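Local structure of beta-galactoside alpha-2,6-sialyltransferase (Photobacterium sp., 2Z4T) at residues A[33-38]-A[189-194]; A[85-90]-A[112-117]; A[255-260]-A[282-287]. The protein probably transfers sialic acid from a CMP-linked donor to the galactose of acceptors such as lactose, forming an alpha-2,6 linkage. All coordinates share one frame; numbering follows the deposited sequence. Where two conformers were deposited one is given.

How the contacts relate
Contacts 1 and 2 lie together where the immunoglobulin-like domain meets the glycosyltransferase part. Their centres are about 8 Å apart. Along the chain, both segments of contact 2 fall between those of contact 1. They share one sheet, in which strands 26-35 and 103-122 are neighbours, and R193 of contact 1 forms a salt bridge with D87 of contact 2. Together they tie the small domain to the GT-B body where strand 103-122 runs from one into the other. Contact 3 comes later in the chain and touches neither. Its centre is about 29 Å from each of the other two. It packs helix 249-265 against the short, weakly bonded helical turn 282-285 within the glycosyltransferase part.

Contact 1. Residues A[33-38]-A[189-194]; sequences TIIDEE and QTKHRL
R193 grips the carboxylate of D36 side-on, with one nitrogen to each oxygen. R193 NE donates to D36 OD1 at 2.9 Å, and R193 NH2 donates to D36 OD2, also at 2.9 Å. The carboxylate meets the edge of the guanidinium, but the two planes are turned 44° apart. NH2 is met by the syn lone pair of OD2, while NE approaches OD1 from above the carboxylate plane. The R193 chain starts with CG between its backbone N and carbonyl carbon (chi1 58°) and then runs extended to NE, which carries the guanidinium out to D36. D36 OD1 also accepts from L84 N, and R193 NH1 reaches D87.

Beside this pair, a water donates to E37 OE1 at 2.7 Å and accepts from H192 N at 2.9 Å. A type II turn from I35 to E38 presents D36 and E37. It is closed by E38 N to I35 O; E38 OE1 also accepts from I35 N. Farther out, I35 CD1 lies 3.9 Å from K191 CE, the two chains crossing at about a right angle. The contact is interdomain: a turn of the immunoglobulin-like domain is salt-bridged to the loop after helix 178-190 of the GT-B part.

Contact 2. Residues A[85-90]-A[112-117]; sequences DDDEKY and VVAPSL
E88 and V112 form an antiparallel hydrogen-bonded pair, and the touching parts run 162° apart. E88 N donates to V112 O at 3.0 Å, and V112 N returns a bond to E88 O at 3.1 Å. D87 CA adds a CA-H...O contact to V112 O at 3.3 Å. This is the end of the hairpin made by strands 88-98 and 103-122.

Before E88 a side chain carries on the bonding. D87 OD1 accepts from A114 N at 2.9 Å, with a bent N-H...O angle of 141°. The amide comes from above the carboxylate plane. D87 CG sits beside its own backbone N (chi1 -62°), which lets the carboxylate reach across V113: OD1 is 3.3 Å from V113 CA, and OD2 is 3.7 Å from V113 CB. OD1 also takes the R193 salt bridge, which would probably stabilise the negative charge of D87.

On the V112 face of the sheet, V112 CG2 meets Y90 CD1 at 4.0 Å, an oblique apolar contact. Y90 OH makes a weak bond to E88 OE2. The main polar partners of these two side chains are backbone amides of another loop: Q64 N bonds Y90 OH and T63 N bonds E88 OE1.

Strand 103-122 has further neighbours here. V113 is backbone-bonded to I34 of strand 26-35. V112 packs on I34, and V113 on T33 and I35. Farther along, P115 and L117 bond to N195 of strand 194-201, and S116 bonds to Q146 of strand 146-151. The segment 112-117 thus passes from the immunoglobulin-like sheet into the parallel sheet of the glycosyltransferase.

Contact 3. Residues A[255-260]-A[282-287]; sequences IGKDYL and WQKLYP
L260 reaches W282 because its CG stands anti to the backbone N (chi1 -174°), while the indole of W282 starts beside its own backbone N (chi1 -64°). The result is a CH-pi contact between helix 249-265 and the short, weakly bonded helical turn 282-285 in the GT-B glycosyltransferase part. L260 CD2 lies over one face of the indole, 3.8 Å from the centroid of the six-membered ring and 17° off its normal. The other methyl, CD1, comes within 3.9 Å of W282 CH2, so both branches meet the same six-membered ring.

W282 is fixed further by its NE1, which bonds to S205 OG. The indole also packs on I227 and L229 of strand 222-230, so it links helix 249-265 to the parallel sheet.

L285 completes the apolar patch: its CD1 touches L260 CD2 at 3.8 Å. No hydrogen bond joins the two segments.

Nearer the surface, K257 crosses K284 at about a right angle, aliphatic part to aliphatic part. The ammonium of K257 forms a salt bridge with E261 of its own helix, and K284 has a cation-pi contact with Y310. The closest approach of the two lysines is K257 CD to K284 CB, at 3.5 Å.

Contact 1. Residues A[33-38]-A[189-194]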
loop_
_atom_site.group_PDB
_atom_site.type_symbol
_atom_site.label_atom_id
_atom_site.label_comp_id
_atom_site.label_asym_id
_atom_site.label_seq_id
_atom_site.Cartn_x
_atom_site.Cartn_y
_atom_site.Cartn_z
ATOM N N THR A 33 -0.043 -26.764 -0.518
ATOM C CA THR A 33 -0.120 -26.031 -1.766
ATOM C C THR A 33 1.267 -25.439 -1.963
ATOM O O THR A 33 1.873 -25.084 -0.969
ATOM C CB THR A 33 -1.048 -24.772 -1.526
ATOM O OG1 THR A 33 -2.325 -25.167 -1.008
ATOM C CG2 THR A 33 -1.267 -23.943 -2.793
ATOM N N ILE A 34 1.872 -25.255 -3.129
ATOM C CA ILE A 34 2.480 -26.058 -4.203
ATOM C C ILE A 34 2.161 -25.545 -5.581
ATOM O O ILE A 34 1.013 -25.518 -6.015
ATOM C CB ILE A 34 3.005 -27.531 -4.003
ATOM C CG1 ILE A 34 2.225 -28.564 -4.828
ATOM C CG2 ILE A 34 3.291 -27.846 -2.541
ATOM C CD1 ILE A 34 2.941 -29.883 -4.976
ATOM N N ILE A 35 3.213 -25.032 -6.206
ATOM C CA ILE A 35 3.144 -24.517 -7.562
ATOM C C ILE A 35 3.778 -25.485 -8.544
ATOM O O ILE A 35 4.560 -26.348 -8.149
ATOM C CB ILE A 35 3.828 -23.151 -7.690
ATOM C CG1 ILE A 35 5.336 -23.271 -7.413
ATOM C CG2 ILE A 35 3.176 -22.161 -6.764
ATOM C CD1 ILE A 35 6.159 -22.059 -7.836
ATOM N N ASP A 36 3.435 -25.324 -9.825
ATOM C CA ASP A 36 3.970 -26.145 -10.902
ATOM C C ASP A 36 5.473 -26.310 -10.749
ATOM O O ASP A 36 6.187 -25.332 -10.547
ATOM C CB ASP A 36 3.643 -25.521 -12.265
ATOM C CG ASP A 36 2.138 -25.459 -12.548
ATOM O OD1 ASP A 36 1.761 -25.495 -13.743
ATOM O OD2 ASP A 36 1.333 -25.377 -11.580
ATOM N N GLU A 37 5.943 -27.553 -10.829
ATOM C CA GLU A 37 7.391 -27.897 -10.840
ATOM C C GLU A 37 8.053 -27.773 -9.486
ATOM O O GLU A 37 9.258 -27.975 -9.370
ATOM C CB GLU A 37 8.191 -27.120 -11.908
ATOM C CG GLU A 37 7.423 -26.967 -13.194
ATOM C CD GLU A 37 8.285 -26.690 -14.384
ATOM O OE1 GLU A 37 8.272 -25.543 -14.868
ATOM O OE2 GLU A 37 8.953 -27.623 -14.858
ATOM N N GLU A 38 7.275 -27.437 -8.467
ATOM C CA GLU A 38 7.820 -27.378 -7.129
ATOM C C GLU A 38 8.132 -28.794 -6.651
ATOM O O GLU A 38 7.347 -29.734 -6.855
ATOM C CB GLU A 38 6.872 -26.669 -6.161
ATOM C CG GLU A 38 7.454 -26.492 -4.758
ATOM C CD GLU A 38 6.535 -25.719 -3.820
ATOM O OE1 GLU A 38 5.647 -24.972 -4.314
ATOM O OE2 GLU A 38 6.700 -25.863 -2.583
ATOM N N GLN A 189 10.382 -16.130 -17.940
ATOM C CA GLN A 189 11.189 -17.046 -18.729
ATOM C C GLN A 189 11.241 -18.430 -18.114
ATOM O O GLN A 189 11.457 -19.413 -18.802
ATOM C CB GLN A 189 12.616 -16.521 -18.840
ATOM C CG GLN A 189 12.852 -15.610 -20.018
ATOM C CD GLN A 189 14.082 -14.747 -19.846
ATOM O OE1 GLN A 189 14.413 -13.956 -20.720
ATOM N NE2 GLN A 189 14.760 -14.883 -18.708
ATOM N N THR A 190 11.010 -18.485 -16.815
ATOM C CA THR A 190 11.374 -19.622 -15.991
ATOM C C THR A 190 10.155 -20.410 -15.509
ATOM O O THR A 190 10.241 -21.608 -15.289
ATOM C CB THR A 190 12.266 -19.096 -14.819
ATOM O OG1 THR A 190 13.633 -19.095 -15.255
ATOM C CG2 THR A 190 12.128 -19.893 -13.519
ATOM N N LYS A 191 9.022 -19.743 -15.362
ATOM C CA LYS A 191 7.812 -20.396 -14.893
ATOM C C LYS A 191 6.948 -20.843 -16.068
ATOM O O LYS A 191 6.789 -20.112 -17.061
ATOM C CB LYS A 191 7.042 -19.457 -13.964
ATOM C CG LYS A 191 7.808 -19.130 -12.677
ATOM C CD LYS A 191 8.170 -20.412 -11.958
ATOM C CE LYS A 191 8.395 -20.186 -10.481
ATOM N NZ LYS A 191 9.704 -19.538 -10.266
ATOM N N HIS A 192 6.373 -22.032 -15.989
ATOM C CA HIS A 192 5.677 -22.435 -17.192
ATOM C C HIS A 192 4.347 -21.759 -17.463
ATOM O O HIS A 192 4.058 -21.513 -18.639
ATOM C CB HIS A 192 5.807 -23.924 -17.543
ATOM C CG HIS A 192 7.118 -24.223 -18.195
ATOM N ND1 HIS A 192 7.247 -24.427 -19.551
ATOM C CD2 HIS A 192 8.375 -24.228 -17.693
ATOM C CE1 HIS A 192 8.523 -24.600 -19.845
ATOM N NE2 HIS A 192 9.227 -24.483 -18.735
ATOM N N ARG A 193 3.604 -21.386 -16.423
ATOM C CA ARG A 193 2.490 -20.447 -16.534
ATOM C C ARG A 193 2.703 -19.511 -15.331
ATOM O O ARG A 193 3.250 -19.943 -14.318
ATOM C CB ARG A 193 1.126 -21.153 -16.475
ATOM C CG ARG A 193 0.914 -21.963 -15.188
ATOM C CD ARG A 193 -0.439 -22.637 -15.103
ATOM N NE ARG A 193 -0.461 -23.580 -13.979
ATOM C CZ ARG A 193 -1.546 -23.866 -13.250
ATOM N NH1 ARG A 193 -2.719 -23.272 -13.513
ATOM N NH2 ARG A 193 -1.461 -24.734 -12.246
ATOM N N LEU A 194 2.300 -18.242 -15.453
ATOM C CA LEU A 194 2.534 -17.245 -14.410
ATOM C C LEU A 194 1.372 -16.265 -14.313
ATOM O O LEU A 194 1.024 -15.604 -15.302
ATOM C CB LEU A 194 3.857 -16.489 -14.642
ATOM C CG LEU A 194 4.327 -15.565 -13.503
ATOM C CD1 LEU A 194 4.709 -16.356 -12.220
ATOM C CD2 LEU A 194 5.477 -14.642 -13.945
HETATM O O HOH W 1 6.743 -23.720 -13.622
#

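Contact 2. Residues A[85-90]-A[112-117]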
loop_
_atom_site.group_PDB
_atom_site.type_symbol
_atom_site.label_atom_id
_atom_site.label_comp_id
_atom_site.label_asym_id
_atom_site.label_seq_id
_atom_site.Cartn_x
_atom_site.Cartn_y
_atom_site.Cartn_z
ATOM N N ASP A 85 -1.991 -26.656 -17.056
ATOM C CA ASP A 85 -2.744 -25.569 -17.662
ATOM C C ASP A 85 -3.762 -25.004 -16.677
ATOM O O ASP A 85 -4.132 -23.843 -16.783
ATOM C CB ASP A 85 -3.461 -26.084 -18.897
ATOM C CG ASP A 85 -2.497 -26.556 -19.971
ATOM O OD1 ASP A 85 -1.491 -25.859 -20.224
ATOM O OD2 ASP A 85 -2.744 -27.631 -20.558
ATOM N N ASP A 86 -4.208 -25.846 -15.740
ATOM C CA ASP A 86 -5.239 -25.514 -14.763
ATOM C C ASP A 86 -4.898 -26.173 -13.449
ATOM O O ASP A 86 -4.500 -27.347 -13.417
ATOM C CB ASP A 86 -6.601 -26.040 -15.215
ATOM C CG ASP A 86 -7.022 -25.487 -16.552
ATOM O OD1 ASP A 86 -7.051 -24.247 -16.713
ATOM O OD2 ASP A 86 -7.327 -26.288 -17.446
ATOM N N ASP A 87 -5.062 -25.426 -12.364
ATOM C CA ASP A 87 -4.859 -25.932 -11.021
ATOM C C ASP A 87 -5.520 -27.286 -10.854
ATOM O O ASP A 87 -6.590 -27.537 -11.408
ATOM C CB ASP A 87 -5.423 -24.945 -9.994
ATOM C CG ASP A 87 -4.716 -23.581 -10.028
ATOM O OD1 ASP A 87 -3.741 -23.398 -10.823
ATOM O OD2 ASP A 87 -5.138 -22.687 -9.244
ATOM N N GLU A 88 -4.864 -28.156 -10.085
ATOM C CA GLU A 88 -5.295 -29.524 -9.922
ATOM C C GLU A 88 -4.762 -30.128 -8.629
ATOM O O GLU A 88 -3.598 -29.940 -8.295
ATOM C CB GLU A 88 -4.833 -30.369 -11.115
ATOM C CG GLU A 88 -5.445 -31.751 -11.088
ATOM C CD GLU A 88 -4.909 -32.705 -12.153
ATOM O OE1 GLU A 88 -5.447 -33.831 -12.203
ATOM O OE2 GLU A 88 -3.957 -32.356 -12.898
ATOM N N LYS A 89 -5.623 -30.876 -7.937
ATOM C CA LYS A 89 -5.243 -31.623 -6.741
ATOM C C LYS A 89 -4.670 -32.991 -7.081
ATOM O O LYS A 89 -5.174 -33.680 -7.975
ATOM C CB LYS A 89 -6.432 -31.743 -5.754
ATOM C CG LYS A 89 -6.825 -30.349 -5.156
ATOM C CD LYS A 89 -8.028 -30.382 -4.193
ATOM C CE LYS A 89 -8.476 -28.951 -3.785
ATOM N NZ LYS A 89 -8.933 -28.179 -4.975
ATOM N N TYR A 90 -3.595 -33.355 -6.379
ATOM C CA TYR A 90 -2.959 -34.673 -6.497
ATOM C C TYR A 90 -2.976 -35.362 -5.126
ATOM O O TYR A 90 -2.734 -34.709 -4.109
ATOM C CB TYR A 90 -1.530 -34.549 -7.079
ATOM C CG TYR A 90 -1.552 -34.362 -8.575
ATOM C CD1 TYR A 90 -1.862 -33.128 -9.134
ATOM C CD2 TYR A 90 -1.330 -35.439 -9.435
ATOM C CE1 TYR A 90 -1.940 -32.964 -10.513
ATOM C CE2 TYR A 90 -1.403 -35.290 -10.811
ATOM C CZ TYR A 90 -1.704 -34.060 -11.347
ATOM O OH TYR A 90 -1.780 -33.919 -12.705
ATOM N N VAL A 112 -1.943 -28.238 -6.374
ATOM C CA VAL A 112 -1.023 -27.622 -7.329
ATOM C C VAL A 112 -1.688 -26.408 -7.999
ATOM O O VAL A 112 -2.757 -26.524 -8.612
ATOM C CB VAL A 112 -0.487 -28.617 -8.415
ATOM C CG1 VAL A 112 0.586 -27.929 -9.260
ATOM C CG2 VAL A 112 0.088 -29.904 -7.777
ATOM N N VAL A 113 -1.054 -25.246 -7.861
ATOM C CA VAL A 113 -1.648 -23.987 -8.339
ATOM C C VAL A 113 -0.618 -23.273 -9.201
ATOM O O VAL A 113 0.592 -23.506 -9.036
ATOM C CB VAL A 113 -2.084 -23.078 -7.160
ATOM C CG1 VAL A 113 -3.084 -23.824 -6.216
ATOM C CG2 VAL A 113 -0.855 -22.592 -6.365
ATOM N N ALA A 114 -1.078 -22.427 -10.119
ATOM C CA ALA A 114 -0.157 -21.643 -10.948
ATOM C C ALA A 114 0.851 -20.847 -10.100
ATOM O O ALA A 114 0.482 -20.277 -9.062
ATOM C CB ALA A 114 -0.927 -20.705 -11.855
ATOM N N PRO A 115 2.130 -20.830 -10.518
ATOM C CA PRO A 115 3.094 -19.886 -9.944
ATOM C C PRO A 115 2.540 -18.465 -10.101
ATOM O O PRO A 115 1.959 -18.122 -11.144
ATOM C CB PRO A 115 4.322 -20.053 -10.838
ATOM C CG PRO A 115 4.199 -21.446 -11.392
ATOM C CD PRO A 115 2.734 -21.694 -11.553
ATOM N N SER A 116 2.685 -17.654 -9.066
ATOM C CA SER A 116 2.125 -16.312 -9.093
ATOM C C SER A 116 3.089 -15.256 -8.548
ATOM O O SER A 116 3.965 -15.519 -7.705
ATOM C CB SER A 116 0.799 -16.265 -8.345
ATOM O OG SER A 116 1.032 -16.383 -6.953
ATOM N N LEU A 117 2.916 -14.055 -9.062
ATOM C CA LEU A 117 3.744 -12.935 -8.696
ATOM C C LEU A 117 2.826 -11.751 -8.379
ATOM O O LEU A 117 1.740 -11.564 -8.999
ATOM C CB LEU A 117 4.701 -12.624 -9.842
ATOM C CG LEU A 117 5.862 -11.665 -9.600
ATOM C CD1 LEU A 117 6.766 -12.183 -8.498
ATOM C CD2 LEU A 117 6.653 -11.447 -10.882
#

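Contact 3. Residues A[255-260]-A[282-287]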
loop_
_atom_site.group_PDB
_atom_site.type_symbol
_atom_site.label_atom_id
_atom_site.label_comp_id
_atom_site.label_asym_id
_atom_site.label_seq_id
_atom_site.Cartn_x
_atom_site.Cartn_y
_atom_site.Cartn_z
ATOM N N ILE A 255 -7.870 8.498 -26.975
ATOM C CA ILE A 255 -6.538 8.702 -27.515
ATOM C C ILE A 255 -5.531 8.187 -26.491
ATOM O O ILE A 255 -4.537 7.572 -26.865
ATOM C CB ILE A 255 -6.294 10.180 -27.878
ATOM C CG1 ILE A 255 -7.110 10.524 -29.128
ATOM C CG2 ILE A 255 -4.801 10.457 -28.081
ATOM C CD1 ILE A 255 -7.354 12.036 -29.349
ATOM N N GLY A 256 -5.820 8.408 -25.206
ATOM C CA GLY A 256 -5.034 7.836 -24.131
ATOM C C GLY A 256 -4.868 6.317 -24.196
ATOM O O GLY A 256 -3.756 5.813 -24.017
ATOM N N LYS A 257 -5.954 5.586 -24.457
ATOM C CA LYS A 257 -5.884 4.136 -24.578
ATOM C C LYS A 257 -4.960 3.666 -25.707
ATOM O O LYS A 257 -4.119 2.793 -25.495
ATOM C CB LYS A 257 -7.270 3.509 -24.726
ATOM C CG LYS A 257 -7.250 2.161 -25.431
ATOM C CD LYS A 257 -8.359 1.275 -24.958
ATOM C CE LYS A 257 -8.861 0.343 -26.051
ATOM N NZ LYS A 257 -7.795 -0.507 -26.652
ATOM N N ASP A 258 -5.129 4.234 -26.899
ATOM C CA ASP A 258 -4.346 3.806 -28.067
ATOM C C ASP A 258 -2.873 4.101 -27.831
ATOM O O ASP A 258 -1.997 3.302 -28.180
ATOM C CB ASP A 258 -4.823 4.507 -29.348
ATOM C CG ASP A 258 -6.271 4.184 -29.686
ATOM O OD1 ASP A 258 -6.698 3.023 -29.501
ATOM O OD2 ASP A 258 -6.986 5.092 -30.148
ATOM N N TYR A 259 -2.623 5.252 -27.210
ATOM C CA TYR A 259 -1.272 5.692 -26.925
ATOM C C TYR A 259 -0.611 4.696 -25.982
ATOM O O TYR A 259 0.477 4.173 -26.290
ATOM C CB TYR A 259 -1.260 7.101 -26.327
ATOM C CG TYR A 259 0.096 7.481 -25.805
ATOM C CD1 TYR A 259 1.118 7.888 -26.670
ATOM C CD2 TYR A 259 0.374 7.405 -24.439
ATOM C CE1 TYR A 259 2.385 8.220 -26.163
ATOM C CE2 TYR A 259 1.613 7.734 -23.938
ATOM C CZ TYR A 259 2.612 8.140 -24.791
ATOM O OH TYR A 259 3.835 8.459 -24.253
ATOM N N LEU A 260 -1.290 4.428 -24.866
ATOM C CA LEU A 260 -0.803 3.492 -23.855
ATOM C C LEU A 260 -0.618 2.106 -24.464
ATOM O O LEU A 260 0.428 1.474 -24.274
ATOM C CB LEU A 260 -1.738 3.448 -22.623
ATOM C CG LEU A 260 -1.303 2.618 -21.411
ATOM C CD1 LEU A 260 0.035 3.092 -20.885
ATOM C CD2 LEU A 260 -2.320 2.656 -20.283
ATOM N N TRP A 282 -5.805 2.144 -17.643
ATOM C CA TRP A 282 -5.419 0.775 -17.252
ATOM C C TRP A 282 -6.567 -0.222 -17.427
ATOM O O TRP A 282 -6.371 -1.315 -17.959
ATOM C CB TRP A 282 -4.817 0.700 -15.831
ATOM C CG TRP A 282 -3.513 1.460 -15.703
ATOM C CD1 TRP A 282 -3.258 2.535 -14.888
ATOM C CD2 TRP A 282 -2.302 1.227 -16.441
ATOM N NE1 TRP A 282 -1.971 2.975 -15.072
ATOM C CE2 TRP A 282 -1.361 2.186 -16.013
ATOM C CE3 TRP A 282 -1.918 0.287 -17.401
ATOM C CZ2 TRP A 282 -0.057 2.236 -16.527
ATOM C CZ3 TRP A 282 -0.626 0.348 -17.919
ATOM C CH2 TRP A 282 0.288 1.309 -17.478
ATOM N N GLN A 283 -7.760 0.195 -17.019
ATOM C CA GLN A 283 -8.955 -0.651 -17.040
ATOM C C GLN A 283 -9.440 -0.990 -18.444
ATOM O O GLN A 283 -10.202 -1.947 -18.625
ATOM C CB GLN A 283 -10.099 0.021 -16.253
ATOM C CG GLN A 283 -10.869 1.119 -17.011
ATOM C CD GLN A 283 -10.105 2.429 -17.150
ATOM O OE1 GLN A 283 -8.913 2.514 -16.849
ATOM N NE2 GLN A 283 -10.800 3.464 -17.613
ATOM N N LYS A 284 -9.022 -0.203 -19.433
ATOM C CA LYS A 284 -9.387 -0.482 -20.821
ATOM C C LYS A 284 -8.504 -1.556 -21.443
ATOM O O LYS A 284 -8.835 -2.079 -22.497
ATOM C CB LYS A 284 -9.300 0.789 -21.667
ATOM C CG LYS A 284 -10.283 1.875 -21.284
ATOM C CD LYS A 284 -11.717 1.457 -21.549
ATOM C CE LYS A 284 -12.647 2.174 -20.611
ATOM N NZ LYS A 284 -14.036 2.193 -21.116
ATOM N N LEU A 285 -7.380 -1.880 -20.794
ATOM C CA LEU A 285 -6.399 -2.807 -21.369
ATOM C C LEU A 285 -6.154 -4.024 -20.509
ATOM O O LEU A 285 -5.566 -4.998 -20.981
ATOM C CB LEU A 285 -5.065 -2.105 -21.636
ATOM C CG LEU A 285 -5.026 -0.956 -22.657
ATOM C CD1 LEU A 285 -3.774 -0.129 -22.487
ATOM C CD2 LEU A 285 -5.053 -1.513 -24.035
ATOM N N TYR A 286 -6.586 -3.976 -19.252
ATOM C CA TYR A 286 -6.281 -5.027 -18.301
ATOM C C TYR A 286 -7.397 -5.069 -17.288
ATOM O O TYR A 286 -8.111 -4.084 -17.138
ATOM C CB TYR A 286 -4.964 -4.736 -17.571
ATOM C CG TYR A 286 -3.746 -4.725 -18.451
ATOM C CD1 TYR A 286 -3.216 -3.522 -18.924
ATOM C CD2 TYR A 286 -3.116 -5.909 -18.813
ATOM C CE1 TYR A 286 -2.101 -3.499 -19.760
ATOM C CE2 TYR A 286 -1.988 -5.903 -19.647
ATOM C CZ TYR A 286 -1.487 -4.686 -20.112
ATOM O OH TYR A 286 -0.370 -4.663 -20.926
ATOM N N PRO A 287 -7.573 -6.204 -16.596
ATOM C CA PRO A 287 -8.431 -6.121 -15.415
ATOM C C PRO A 287 -7.726 -5.223 -14.420
ATOM O O PRO A 287 -6.538 -5.434 -14.144
ATOM C CB PRO A 287 -8.474 -7.569 -14.892
ATOM C CG PRO A 287 -8.072 -8.437 -16.117
ATOM C CD PRO A 287 -7.049 -7.568 -16.813
#